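Local coordinates for putative cell surface protein (Streptococcus pyogenes, PDB 4OFQ) that probably acts as an adhesin of the antigen I/II family on the streptococcal cell surface, its C-terminal region built from beta-sandwich domains, one of which binds calcium, at residues A[37-48]-A[146-157]; A[115-123]-A[171-180]. All blocks are in the same frame, centred on the assembly; numbering follows the deposited sequence.

Contact 1: A[37-48]-A[146-157]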
loop_
_atom_site.group_PDB
_atom_site.type_symbol
_atom_site.label_atom_id
_atom_site.label_comp_id
_atom_site.label_asym_id
_atom_site.label_seq_id
_atom_site.Cartn_x
_atom_site.Cartn_y
_atom_site.Cartn_z
ATOM N N SER A 37 1.704 2.962 -0.608
ATOM C CA SER A 37 2.394 2.113 0.382
ATOM C C SER A 37 3.702 1.538 -0.154
ATOM O O SER A 37 3.827 1.257 -1.346
ATOM C CB SER A 37 1.501 0.945 0.843
ATOM O OG SER A 37 0.353 1.417 1.549
ATOM N N THR A 38 4.673 1.375 0.735
ATOM C CA THR A 38 5.887 0.634 0.406
ATOM C C THR A 38 5.655 -0.752 0.945
ATOM O O THR A 38 5.303 -0.894 2.108
ATOM C CB THR A 38 7.116 1.235 1.107
ATOM O OG1 THR A 38 7.295 2.590 0.671
ATOM C CG2 THR A 38 8.379 0.421 0.785
ATOM N N LEU A 39 5.813 -1.769 0.098
ATOM C CA LEU A 39 5.681 -3.144 0.543
ATOM C C LEU A 39 7.051 -3.724 0.869
ATOM O O LEU A 39 7.890 -3.889 -0.020
ATOM C CB LEU A 39 5.010 -3.997 -0.543
ATOM C CG LEU A 39 3.726 -3.373 -1.088
ATOM C CD1 LEU A 39 3.080 -4.290 -2.103
ATOM C CD2 LEU A 39 2.781 -3.104 0.071
ATOM N N THR A 40 7.258 -4.075 2.134
ATOM C CA THR A 40 8.533 -4.649 2.548
ATOM C C THR A 40 8.383 -6.118 2.890
ATOM O O THR A 40 7.674 -6.475 3.832
ATOM C CB THR A 40 9.134 -3.888 3.733
ATOM O OG1 THR A 40 9.443 -2.552 3.314
ATOM C CG2 THR A 40 10.432 -4.570 4.212
ATOM N N TYR A 41 9.037 -6.956 2.092
ATOM C CA TYR A 41 8.987 -8.393 2.252
ATOM C C TYR A 41 10.273 -8.910 2.859
ATOM O O TYR A 41 11.365 -8.365 2.612
ATOM C CB TYR A 41 8.801 -9.065 0.891
ATOM C CG TYR A 41 7.530 -8.714 0.153
ATOM C CD1 TYR A 41 6.321 -9.340 0.469
ATOM C CD2 TYR A 41 7.543 -7.798 -0.896
ATOM C CE1 TYR A 41 5.156 -9.032 -0.224
ATOM C CE2 TYR A 41 6.399 -7.487 -1.591
ATOM C CZ TYR A 41 5.205 -8.115 -1.258
ATOM O OH TYR A 41 4.065 -7.790 -1.945
ATOM N N VAL A 42 10.148 -9.979 3.640
ATOM C CA VAL A 42 11.308 -10.703 4.138
ATOM C C VAL A 42 11.172 -12.125 3.603
ATOM O O VAL A 42 10.185 -12.806 3.882
ATOM C CB VAL A 42 11.335 -10.699 5.681
ATOM C CG1 VAL A 42 12.581 -11.421 6.216
ATOM C CG2 VAL A 42 11.257 -9.262 6.221
ATOM N N ALA A 43 12.136 -12.548 2.791
ATOM C CA ALA A 43 12.051 -13.828 2.115
ATOM C C ALA A 43 13.171 -14.721 2.610
ATOM O O ALA A 43 14.298 -14.246 2.836
ATOM C CB ALA A 43 12.152 -13.647 0.604
ATOM N N LYS A 44 12.861 -16.002 2.782
ATOM C CA LYS A 44 13.861 -16.974 3.211
ATOM C C LYS A 44 14.205 -17.952 2.098
ATOM O O LYS A 44 13.316 -18.491 1.435
ATOM C CB LYS A 44 13.379 -17.766 4.436
ATOM C CG LYS A 44 14.338 -18.903 4.835
ATOM C CD LYS A 44 13.898 -19.637 6.104
ATOM C CE LYS A 44 12.780 -20.612 5.814
ATOM N NZ LYS A 44 12.403 -21.417 7.014
ATOM N N GLN A 45 15.504 -18.182 1.926
ATOM C CA GLN A 45 16.040 -19.214 1.047
ATOM C C GLN A 45 16.515 -20.323 1.979
ATOM O O GLN A 45 17.477 -20.144 2.730
ATOM C CB GLN A 45 17.197 -18.629 0.224
ATOM C CG GLN A 45 17.903 -19.564 -0.777
ATOM C CD GLN A 45 18.823 -18.777 -1.721
ATOM O OE1 GLN A 45 19.244 -17.659 -1.400
ATOM N NE2 GLN A 45 19.126 -19.350 -2.890
ATOM N N ASP A 46 15.819 -21.462 1.941
ATOM C CA ASP A 46 15.907 -22.483 2.979
ATOM C C ASP A 46 16.951 -23.550 2.652
ATOM O O ASP A 46 16.769 -24.344 1.734
ATOM C CB ASP A 46 14.522 -23.131 3.131
ATOM C CG ASP A 46 14.471 -24.226 4.189
ATOM O OD1 ASP A 46 15.426 -24.394 4.976
ATOM O OD2 ASP A 46 13.432 -24.915 4.240
ATOM N N PHE A 47 18.027 -23.588 3.427
ATOM C CA PHE A 47 19.099 -24.549 3.178
ATOM C C PHE A 47 19.236 -25.546 4.312
ATOM O O PHE A 47 20.086 -26.429 4.269
ATOM C CB PHE A 47 20.435 -23.837 2.989
ATOM C CG PHE A 47 20.546 -23.085 1.690
ATOM C CD1 PHE A 47 19.896 -23.540 0.556
ATOM C CD2 PHE A 47 21.307 -21.928 1.608
ATOM C CE1 PHE A 47 20.000 -22.844 -0.652
ATOM C CE2 PHE A 47 21.420 -21.235 0.406
ATOM C CZ PHE A 47 20.767 -21.692 -0.721
ATOM N N ASP A 48 18.394 -25.399 5.326
ATOM C CA ASP A 48 18.480 -26.225 6.524
ATOM C C ASP A 48 18.648 -27.731 6.253
ATOM O O ASP A 48 19.490 -28.385 6.868
ATOM C CB ASP A 48 17.273 -25.967 7.425
ATOM C CG ASP A 48 17.355 -26.725 8.722
ATOM O OD1 ASP A 48 18.186 -26.353 9.571
ATOM O OD2 ASP A 48 16.595 -27.694 8.886
ATOM N N GLY A 146 23.965 -25.423 5.990
ATOM C CA GLY A 146 22.571 -25.229 6.353
ATOM C C GLY A 146 22.263 -23.798 6.773
ATOM O O GLY A 146 21.394 -23.556 7.606
ATOM N N LEU A 147 22.977 -22.845 6.188
ATOM C CA LEU A 147 22.804 -21.440 6.526
ATOM C C LEU A 147 21.827 -20.761 5.571
ATOM O O LEU A 147 22.182 -20.442 4.429
ATOM C CB LEU A 147 24.160 -20.724 6.508
ATOM C CG LEU A 147 25.218 -21.241 7.492
ATOM C CD1 LEU A 147 26.597 -20.630 7.241
ATOM C CD2 LEU A 147 24.764 -20.941 8.907
ATOM N N ASP A 148 20.604 -20.537 6.043
ATOM C CA ASP A 148 19.580 -19.880 5.234
ATOM C C ASP A 148 20.008 -18.485 4.782
ATOM O O ASP A 148 20.765 -17.799 5.463
ATOM C CB ASP A 148 18.262 -19.736 6.004
ATOM C CG ASP A 148 17.633 -21.068 6.380
ATOM O OD1 ASP A 148 17.990 -22.123 5.798
ATOM O OD2 ASP A 148 16.757 -21.044 7.271
ATOM N N ILE A 149 19.494 -18.065 3.636
ATOM C CA ILE A 149 19.701 -16.703 3.169
ATOM C C ILE A 149 18.402 -15.934 3.355
ATOM O O ILE A 149 17.327 -16.439 3.024
ATOM C CB ILE A 149 20.128 -16.660 1.687
ATOM C CG1 ILE A 149 21.218 -17.706 1.397
ATOM C CG2 ILE A 149 20.602 -15.240 1.312
ATOM C CD1 ILE A 149 22.491 -17.521 2.221
ATOM N N THR A 150 18.505 -14.719 3.898
ATOM C CA THR A 150 17.341 -13.866 4.118
ATOM C C THR A 150 17.404 -12.625 3.226
ATOM O O THR A 150 18.379 -11.863 3.272
ATOM C CB THR A 150 17.229 -13.443 5.596
ATOM O OG1 THR A 150 17.116 -14.617 6.415
ATOM C CG2 THR A 150 16.007 -12.537 5.819
ATOM N N TYR A 151 16.364 -12.442 2.419
ATOM C CA TYR A 151 16.275 -11.310 1.504
ATOM C C TYR A 151 15.299 -10.295 2.092
ATOM O O TYR A 151 14.180 -10.641 2.462
ATOM C CB TYR A 151 15.777 -11.760 0.120
ATOM C CG TYR A 151 16.675 -12.736 -0.632
ATOM C CD1 TYR A 151 16.847 -14.042 -0.185
ATOM C CD2 TYR A 151 17.320 -12.358 -1.809
ATOM C CE1 TYR A 151 17.666 -14.946 -0.877
ATOM C CE2 TYR A 151 18.130 -13.257 -2.519
ATOM C CZ TYR A 151 18.302 -14.547 -2.046
ATOM O OH TYR A 151 19.112 -15.455 -2.731
ATOM N N ASN A 152 15.726 -9.041 2.185
ATOM C CA ASN A 152 14.839 -7.988 2.664
ATOM C C ASN A 152 14.634 -7.001 1.520
ATOM O O ASN A 152 15.568 -6.301 1.134
ATOM C CB ASN A 152 15.471 -7.306 3.872
ATOM C CG ASN A 152 14.497 -6.438 4.620
ATOM O OD1 ASN A 152 13.976 -5.466 4.081
ATOM N ND2 ASN A 152 14.271 -6.765 5.888
ATOM N N LEU A 153 13.414 -6.963 0.978
ATOM C CA LEU A 153 13.133 -6.332 -0.309
ATOM C C LEU A 153 11.977 -5.352 -0.175
ATOM O O LEU A 153 10.972 -5.696 0.435
ATOM C CB LEU A 153 12.689 -7.412 -1.305
ATOM C CG LEU A 153 13.602 -8.631 -1.454
ATOM C CD1 LEU A 153 12.995 -9.683 -2.407
ATOM C CD2 LEU A 153 14.974 -8.172 -1.944
ATOM N N SER A 154 12.097 -4.156 -0.747
ATOM C CA SER A 154 10.972 -3.207 -0.721
ATOM C C SER A 154 10.519 -2.837 -2.129
ATOM O O SER A 154 11.350 -2.461 -2.962
ATOM C CB SER A 154 11.356 -1.928 0.039
ATOM O OG SER A 154 11.639 -2.226 1.398
ATOM N N PHE A 155 9.205 -2.900 -2.380
ATOM C CA PHE A 155 8.629 -2.503 -3.668
ATOM C C PHE A 155 7.589 -1.390 -3.473
ATOM O O PHE A 155 6.920 -1.320 -2.425
ATOM C CB PHE A 155 7.869 -3.665 -4.322
ATOM C CG PHE A 155 8.729 -4.825 -4.770
ATOM C CD1 PHE A 155 9.377 -4.801 -6.008
ATOM C CD2 PHE A 155 8.812 -5.977 -3.998
ATOM C CE1 PHE A 155 10.126 -5.885 -6.434
ATOM C CE2 PHE A 155 9.569 -7.072 -4.421
ATOM C CZ PHE A 155 10.212 -7.026 -5.643
ATOM N N LYS A 156 7.428 -0.558 -4.501
ATOM C CA LYS A 156 6.255 0.322 -4.619
ATOM C C LYS A 156 5.247 -0.266 -5.624
ATOM O O LYS A 156 5.606 -1.097 -6.464
ATOM C CB LYS A 156 6.674 1.696 -5.134
ATOM C CG LYS A 156 7.898 2.275 -4.449
ATOM C CD LYS A 156 7.585 2.831 -3.082
ATOM C CE LYS A 156 8.846 3.445 -2.465
ATOM N NZ LYS A 156 8.599 4.078 -1.125
ATOM N N LEU A 157 3.997 0.191 -5.545
ATOM C CA LEU A 157 2.958 -0.195 -6.509
ATOM C C LEU A 157 3.017 0.675 -7.779
ATOM O O LEU A 157 3.488 1.813 -7.742
ATOM C CB LEU A 157 1.578 -0.024 -5.867
ATOM C CG LEU A 157 1.310 -0.832 -4.593
ATOM C CD1 LEU A 157 -0.051 -0.482 -3.994
ATOM C CD2 LEU A 157 1.394 -2.317 -4.917
HETATM O O HOH W 1 3.260 2.239 -3.601
HETATM O O HOH W 2 14.871 -22.965 7.214
#

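Contact 2: A[115-123]-A[171-180]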
loop_
_atom_site.group_PDB
_atom_site.type_symbol
_atom_site.label_atom_id
_atom_site.label_comp_id
_atom_site.label_asym_id
_atom_site.label_seq_id
_atom_site.Cartn_x
_atom_site.Cartn_y
_atom_site.Cartn_z
ATOM N N LEU A 115 17.287 -24.230 -16.859
ATOM C CA LEU A 115 17.229 -24.525 -15.428
ATOM C C LEU A 115 15.836 -24.302 -14.840
ATOM O O LEU A 115 15.311 -25.161 -14.135
ATOM C CB LEU A 115 18.268 -23.703 -14.659
ATOM C CG LEU A 115 19.679 -24.294 -14.672
ATOM C CD1 LEU A 115 20.682 -23.345 -14.034
ATOM C CD2 LEU A 115 19.699 -25.643 -13.964
ATOM N N ILE A 116 15.242 -23.149 -15.125
ATOM C CA ILE A 116 13.872 -22.883 -14.694
ATOM C C ILE A 116 12.880 -23.928 -15.227
ATOM O O ILE A 116 12.063 -24.459 -14.464
ATOM C CB ILE A 116 13.432 -21.448 -15.075
ATOM C CG1 ILE A 116 14.225 -20.437 -14.250
ATOM C CG2 ILE A 116 11.934 -21.260 -14.859
ATOM C CD1 ILE A 116 14.035 -18.991 -14.684
ATOM N N LYS A 117 12.976 -24.232 -16.520
ATOM C CA LYS A 117 12.084 -25.197 -17.176
ATOM C C LYS A 117 12.113 -26.569 -16.515
ATOM O O LYS A 117 11.076 -27.203 -16.298
ATOM C CB LYS A 117 12.464 -25.371 -18.651
ATOM C CG LYS A 117 11.996 -24.261 -19.579
ATOM C CD LYS A 117 10.618 -24.554 -20.158
ATOM C CE LYS A 117 10.199 -23.484 -21.164
ATOM N NZ LYS A 117 10.165 -22.107 -20.569
ATOM N N ALA A 118 13.313 -27.035 -16.210
ATOM C CA ALA A 118 13.484 -28.395 -15.718
ATOM C C ALA A 118 13.242 -28.505 -14.215
ATOM O O ALA A 118 13.207 -29.607 -13.671
ATOM C CB ALA A 118 14.864 -28.905 -16.074
ATOM N N SER A 119 13.058 -27.365 -13.552
ATOM C CA SER A 119 12.959 -27.343 -12.090
ATOM C C SER A 119 11.582 -27.705 -11.525
ATOM O O SER A 119 11.472 -28.113 -10.368
ATOM C CB SER A 119 13.351 -25.968 -11.567
ATOM O OG SER A 119 12.350 -25.024 -11.896
ATOM N N GLY A 120 10.534 -27.545 -12.324
ATOM C CA GLY A 120 9.182 -27.730 -11.823
ATOM C C GLY A 120 8.565 -26.392 -11.458
ATOM O O GLY A 120 7.358 -26.287 -11.242
ATOM N N ILE A 121 9.411 -25.364 -11.413
ATOM C CA ILE A 121 9.035 -24.005 -11.025
ATOM C C ILE A 121 8.489 -23.205 -12.210
ATOM O O ILE A 121 8.961 -23.346 -13.335
ATOM C CB ILE A 121 10.261 -23.280 -10.381
ATOM C CG1 ILE A 121 10.240 -23.414 -8.858
ATOM C CG2 ILE A 121 10.352 -21.821 -10.791
ATOM C CD1 ILE A 121 9.245 -24.436 -8.330
ATOM N N SER A 122 7.495 -22.359 -11.950
ATOM C CA SER A 122 6.805 -21.649 -13.018
ATOM C C SER A 122 6.517 -20.187 -12.672
ATOM O O SER A 122 5.377 -19.842 -12.342
ATOM C CB SER A 122 5.488 -22.362 -13.337
ATOM O OG SER A 122 4.899 -21.860 -14.526
ATOM N N PRO A 123 7.540 -19.316 -12.758
ATOM C CA PRO A 123 7.288 -17.892 -12.493
ATOM C C PRO A 123 6.512 -17.236 -13.630
ATOM O O PRO A 123 6.801 -17.479 -14.800
ATOM C CB PRO A 123 8.691 -17.300 -12.402
ATOM C CG PRO A 123 9.525 -18.182 -13.241
ATOM C CD PRO A 123 8.943 -19.570 -13.124
ATOM N N TYR A 171 10.473 -18.612 -5.190
ATOM C CA TYR A 171 10.811 -19.962 -5.565
ATOM C C TYR A 171 12.290 -20.137 -5.284
ATOM O O TYR A 171 13.054 -19.172 -5.268
ATOM C CB TYR A 171 10.588 -20.177 -7.055
ATOM C CG TYR A 171 9.164 -19.996 -7.518
ATOM C CD1 TYR A 171 8.204 -20.952 -7.242
ATOM C CD2 TYR A 171 8.790 -18.894 -8.276
ATOM C CE1 TYR A 171 6.910 -20.802 -7.687
ATOM C CE2 TYR A 171 7.486 -18.737 -8.717
ATOM C CZ TYR A 171 6.554 -19.696 -8.417
ATOM O OH TYR A 171 5.253 -19.565 -8.846
ATOM N N GLN A 172 12.695 -21.381 -5.100
ATOM C CA GLN A 172 14.080 -21.713 -4.812
ATOM C C GLN A 172 14.443 -22.883 -5.715
ATOM O O GLN A 172 13.677 -23.847 -5.812
ATOM C CB GLN A 172 14.129 -22.127 -3.354
ATOM C CG GLN A 172 15.441 -22.518 -2.787
ATOM C CD GLN A 172 15.320 -22.740 -1.292
ATOM O OE1 GLN A 172 14.622 -21.987 -0.597
ATOM N NE2 GLN A 172 15.983 -23.771 -0.789
ATOM N N ILE A 173 15.581 -22.791 -6.408
ATOM C CA ILE A 173 16.030 -23.887 -7.262
ATOM C C ILE A 173 17.435 -24.289 -6.841
ATOM O O ILE A 173 18.389 -23.537 -7.048
ATOM C CB ILE A 173 16.029 -23.523 -8.770
ATOM C CG1 ILE A 173 14.677 -22.934 -9.195
ATOM C CG2 ILE A 173 16.397 -24.744 -9.623
ATOM C CD1 ILE A 173 14.683 -22.394 -10.623
ATOM N N ASP A 174 17.540 -25.470 -6.234
ATOM C CA ASP A 174 18.793 -25.972 -5.701
ATOM C C ASP A 174 19.172 -27.229 -6.472
ATOM O O ASP A 174 18.367 -28.154 -6.597
ATOM C CB ASP A 174 18.642 -26.339 -4.223
ATOM C CG ASP A 174 17.985 -25.242 -3.406
ATOM O OD1 ASP A 174 18.271 -24.054 -3.669
ATOM O OD2 ASP A 174 17.192 -25.574 -2.493
ATOM N N PHE A 175 20.399 -27.259 -6.973
ATOM C CA PHE A 175 20.884 -28.379 -7.762
ATOM C C PHE A 175 19.921 -28.693 -8.905
ATOM O O PHE A 175 19.785 -29.858 -9.282
ATOM C CB PHE A 175 21.021 -29.656 -6.907
ATOM C CG PHE A 175 21.581 -29.428 -5.534
ATOM C CD1 PHE A 175 22.949 -29.282 -5.340
ATOM C CD2 PHE A 175 20.744 -29.404 -4.428
ATOM C CE1 PHE A 175 23.466 -29.086 -4.065
ATOM C CE2 PHE A 175 21.250 -29.212 -3.150
ATOM C CZ PHE A 175 22.614 -29.056 -2.967
ATOM N N GLY A 176 19.235 -27.672 -9.418
ATOM C CA GLY A 176 18.217 -27.861 -10.440
ATOM C C GLY A 176 16.837 -28.277 -9.939
ATOM O O GLY A 176 15.899 -28.392 -10.733
ATOM N N ASN A 177 16.701 -28.510 -8.636
ATOM C CA ASN A 177 15.402 -28.886 -8.076
ATOM C C ASN A 177 14.606 -27.658 -7.630
ATOM O O ASN A 177 15.080 -26.884 -6.796
ATOM C CB ASN A 177 15.574 -29.815 -6.875
ATOM C CG ASN A 177 16.359 -31.063 -7.207
ATOM O OD1 ASN A 177 16.129 -31.709 -8.235
ATOM N ND2 ASN A 177 17.298 -31.414 -6.335
ATOM N N GLY A 178 13.396 -27.496 -8.162
ATOM C CA GLY A 178 12.557 -26.356 -7.814
ATOM C C GLY A 178 11.638 -26.569 -6.615
ATOM O O GLY A 178 11.092 -27.655 -6.420
ATOM N N TYR A 179 11.464 -25.520 -5.813
ATOM C CA TYR A 179 10.569 -25.560 -4.658
ATOM C C TYR A 179 9.730 -24.286 -4.596
ATOM O O TYR A 179 10.208 -23.217 -4.945
ATOM C CB TYR A 179 11.364 -25.750 -3.363
ATOM C CG TYR A 179 12.195 -27.011 -3.372
ATOM C CD1 TYR A 179 11.659 -28.221 -2.936
ATOM C CD2 TYR A 179 13.504 -27.000 -3.840
ATOM C CE1 TYR A 179 12.408 -29.381 -2.953
ATOM C CE2 TYR A 179 14.271 -28.164 -3.861
ATOM C CZ TYR A 179 13.712 -29.351 -3.417
ATOM O OH TYR A 179 14.451 -30.516 -3.432
ATOM N N TYR A 180 8.480 -24.427 -4.158
ATOM C CA TYR A 180 7.489 -23.348 -4.132
ATOM C C TYR A 180 7.386 -22.695 -2.754
ATOM O O TYR A 180 7.324 -23.389 -1.736
ATOM C CB TYR A 180 6.106 -23.920 -4.478
ATOM C CG TYR A 180 5.833 -24.119 -5.951
ATOM C CD1 TYR A 180 5.082 -23.193 -6.662
ATOM C CD2 TYR A 180 6.306 -25.237 -6.628
ATOM C CE1 TYR A 180 4.825 -23.363 -8.015
ATOM C CE2 TYR A 180 6.045 -25.417 -7.985
ATOM C CZ TYR A 180 5.309 -24.471 -8.670
ATOM O OH TYR A 180 5.044 -24.624 -10.012
HETATM O O HOH W 3 16.460 -27.526 -13.309
#

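Contact 1: A[37-48]-A[146-157]
Strands 38-45 and 149-157 run antiparallel, their axes 4.6 Å apart at an angle of 155°, and from Leu39–Phe155 to Gln45–Ile149 each hydrogen-bonded pair closes a two-bond ring. They are neighbouring strands in one sheet of the beta sandwich, with strand 17-20 paired to the far edge of 38-45. Leu39, Tyr41, Ala43, Gln45, Ile149, Tyr151, Leu153 and Phe155 turn to the buried face, toward strands 64-70 and 164-174 of the opposing sheet. There the Tyr41 and Phe155 side chains cross at about a right angle, Tyr41 CE2 lying 3.7 Å from Phe155 CD2. Gln45, with CG anti to the backbone N and an extended chain, lies beside Ile149 and carries OE1 to the edge of the Tyr151 ring. Tyr151 OH donates to Gln45 OE1 over 2.6 Å, from 39° above the amide carbonyl plane, while Tyr66 stacks on the same tyrosine. The other face is more polar: Thr40 OG1 and Ser154 OG share a hydrogen bond of 2.9 Å, and Lys156, bent at chi2, brings NZ to Thr38 OG1. Past the strands, Asp46 and Asp148 bring carboxylate oxygens close together, an approach probably eased by one water that donates to Asp46 OD1 and Asp148 OD2 and accepts from Lys44 NZ. Asp46 OD1 also accepts from Asp48 N in an Asx turn, and its OD2 accepts from Gln15 N. The chain is pinned there by Phe47 N, which donates to Asp148 OD1 at 2.8 Å, meeting that oxygen on its anti side, 30° out of the carboxylate plane.

Contact 2: A[115-123]-A[171-180]
Ile121, in the loop that leaves helix 110-119, drives its side chain between two tyrosines of the hairpin formed by strands 164-174 and 177-188. From CB the chain divides: CG2 sits over one face of the Tyr171 ring in a CH-pi contact, 4.2 Å from the ring centroid, whereas CG1 packs 3.6 Å from Tyr171 CD1. Beyond CG1, the tip CD1 passes the backbone of Gly178 and ends 3.4 Å from Tyr180 CE2. Here chi1 (-94°) is off its staggered value and chi2 (12°) is nearly eclipsed, which carries CD1 toward Gly178 and the Tyr180 ring. The absence of a side chain at Gly178 allows this close approach and lets its N donate to Ser119 O at 3.0 Å, a bent bond (133° at the hydrogen). Tyr180 OH reaches back to the loop and donates to Gly120 O in the carbonyl plane. Behind Ile121, Ser119 OG donates to Ile116 O and accepts from Ile121 N, bracing the helix exit; the oxygen also packs 3.7 Å from Ile173 CD1. A water donates to both Leu115 O and Gly176 O, joining the helix to the type I' turn from Asp174 to Asn177. Pro123 continues along Tyr171 toward the calcium site, to which Val124 and Glu126 contribute. The contact thus docks the segment leaving helix 110-119, with an ST turn at Ser119, against a beta hairpin with a tight type I' turn.

How the contacts relate
Both contacts belong to the antigen I/II C2 terminal domain, their centres 18 Å apart, but they lie in different sheets. Contact 1 joins two strands of one sheet, while contact 2 sets the end of helix 110-119 on a hairpin of the mixed sheet. Along the chain their segments alternate: 37-48, 115-123, 146-157, 171-180, with strand 149-157 followed directly by strand 164-174. They touch where Gln172 NE2 probably donates to Asp46 O at 2.7 Å, with Phe47 CE1 packing near Asp174 OD1. Strand pairing in contact 1 and the Gln172–Asp46 contact thus join early and late parts of the domain, the latter across the two layers of its sandwich.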